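Local atomic coordinates of phosphotransferase system, mannose/fructose/N-acetylgalactosamine-specific component IIB (Thermoanaerobacter tengcongensis, PDB entry 3LFJ), a protein that probably carries phosphate from a phosphohistidine to an incoming sugar, as a IIB component of a mannose/sorbose-family phosphotransferase system. Residues 62-65 against 66-69. Sequence-based numbering, arbitrary orientation.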
loop_
_atom_site.group_PDB
_atom_site.type_symbol
_atom_site.label_atom_id
_atom_site.label_comp_id
_atom_site.label_asym_id
_atom_site.label_seq_id
_atom_site.Cartn_x
_atom_site.Cartn_y
_atom_site.Cartn_z
ATOM N N GLU A 62 -16.513 -3.422 11.050
ATOM C CA GLU A 62 -16.475 -2.349 12.032
ATOM C C GLU A 62 -15.486 -2.627 13.161
ATOM O O GLU A 62 -14.868 -1.695 13.671
ATOM C CB GLU A 62 -17.884 -2.083 12.570
ATOM C CG GLU A 62 -18.821 -1.490 11.500
ATOM C CD GLU A 62 -18.906 0.024 11.511
ATOM O OE1 GLU A 62 -17.867 0.707 11.682
ATOM O OE2 GLU A 62 -20.033 0.529 11.329
ATOM N N PHE A 63 -15.332 -3.896 13.533
ATOM C CA PHE A 63 -14.416 -4.244 14.604
ATOM C C PHE A 63 -12.994 -3.859 14.229
ATOM O O PHE A 63 -12.283 -3.207 15.008
ATOM C CB PHE A 63 -14.504 -5.739 14.918
ATOM C CG PHE A 63 -13.653 -6.160 16.083
ATOM C CD1 PHE A 63 -14.154 -6.128 17.371
ATOM C CD2 PHE A 63 -12.344 -6.589 15.882
ATOM C CE1 PHE A 63 -13.374 -6.518 18.444
ATOM C CE2 PHE A 63 -11.564 -6.967 16.949
ATOM C CZ PHE A 63 -12.079 -6.931 18.234
ATOM N N MET A 64 -12.561 -4.266 13.037
ATOM C CA MET A 64 -11.186 -3.977 12.652
ATOM C C MET A 64 -10.989 -2.509 12.277
ATOM O O MET A 64 -9.901 -1.965 12.457
ATOM C CB MET A 64 -10.699 -4.915 11.534
ATOM C CG MET A 64 -10.362 -6.316 12.044
ATOM S SD MET A 64 -9.368 -6.421 13.533
ATOM C CE MET A 64 -7.792 -5.800 12.946
ATOM N N LYS A 65 -12.028 -1.852 11.766
ATOM C CA LYS A 65 -11.905 -0.420 11.530
ATOM C C LYS A 65 -11.592 0.299 12.835
ATOM O O LYS A 65 -10.735 1.175 12.858
ATOM C CB LYS A 65 -13.147 0.160 10.870
ATOM C CG LYS A 65 -13.243 -0.209 9.400
ATOM C CD LYS A 65 -14.272 0.643 8.679
ATOM C CE LYS A 65 -15.668 0.147 8.922
ATOM N NZ LYS A 65 -16.619 0.969 8.107
ATOM N N ASN A 66 -12.261 -0.102 13.914
ATOM C CA ASN A 66 -11.972 0.502 15.214
ATOM C C ASN A 66 -10.559 0.167 15.682
ATOM O O ASN A 66 -9.837 1.051 16.155
ATOM C CB ASN A 66 -12.988 0.068 16.264
ATOM C CG ASN A 66 -12.700 0.683 17.622
ATOM O OD1 ASN A 66 -12.661 1.913 17.761
ATOM N ND2 ASN A 66 -12.496 -0.158 18.619
ATOM N N ILE A 67 -10.160 -1.104 15.557
ATOM C CA ILE A 67 -8.797 -1.502 15.947
ATOM C C ILE A 67 -7.743 -0.650 15.225
ATOM O O ILE A 67 -6.824 -0.111 15.845
ATOM C CB ILE A 67 -8.534 -3.002 15.666
ATOM C CG1 ILE A 67 -9.413 -3.896 16.547
ATOM C CG2 ILE A 67 -7.039 -3.342 15.837
ATOM C CD1 ILE A 67 -9.189 -3.715 18.027
ATOM N N TYR A 68 -7.861 -0.526 13.906
ATOM C CA TYR A 68 -6.846 0.201 13.156
ATOM C C TYR A 68 -6.882 1.703 13.445
ATOM O O TYR A 68 -5.831 2.360 13.457
ATOM C CB TYR A 68 -6.981 -0.085 11.657
ATOM C CG TYR A 68 -6.611 -1.498 11.262
ATOM C CD1 TYR A 68 -5.456 -2.103 11.736
ATOM C CD2 TYR A 68 -7.428 -2.235 10.386
ATOM C CE1 TYR A 68 -5.116 -3.398 11.369
ATOM C CE2 TYR A 68 -7.094 -3.527 10.012
ATOM C CZ TYR A 68 -5.949 -4.110 10.504
ATOM O OH TYR A 68 -5.636 -5.395 10.123
ATOM N N THR A 69 -8.075 2.248 13.680
ATOM C CA THR A 69 -8.214 3.668 13.996
ATOM C C THR A 69 -7.523 3.955 15.334
ATOM O O THR A 69 -6.797 4.941 15.465
ATOM C CB THR A 69 -9.698 4.084 14.037
ATOM O OG1 THR A 69 -10.255 3.933 12.727
ATOM C CG2 THR A 69 -9.855 5.538 14.478
HETATM O O HOH W 1 -12.847 -2.942 17.900
#
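M64 curls its terminal methyl over one face of the Y68 ring, one helical turn further along. With CG turned beside the backbone N (chi1 -76°), two further bends of the same sense fold the chain back toward the C-terminal end of the helix. M64 CE comes to rest 3.5 Å from CZ of Y68, and the line from this methyl to the ring centroid runs 29° off the normal, a CH-pi contact. M64 SD stands farther back, above the same face, 5.4 Å from the Y68 ring centroid, so in this Met-aromatic pair the methyl does the touching. I67 flanks the thioether: its CG1 is 3.9 Å from M64 SD, and its CG2 meets the methyl. I67 CG1 also lies 3.8 Å from CE2 of F63, whose CG lies anti to the backbone N (chi1 -176°), on the side of its own carbonyl carbon, and whose ring is met obliquely.

F63 O takes the helical N-H of I67 and also a water hydrogen, and that water accepts from ND2 of N66 at 2.9 Å, tying the amide back to the preceding turn. K65 O is likewise doubly gripped, by T69 N and by T69 OG1 (2.8 Å), which approach from opposite faces of the carbonyl plane. K65 NZ bonds to the carbonyl of A59 and makes a long salt bridge to E62.

All this belongs to the short surface helix 62-70; just ahead of it, D61 OD1 accepts from the backbone N of M64. M64, K65 and Y68 rest on L58 of the preceding helix 56-60, Y68 also touches L33 and I34, and the chain then runs on to edge strand 78-81 of the central, mostly parallel sheet.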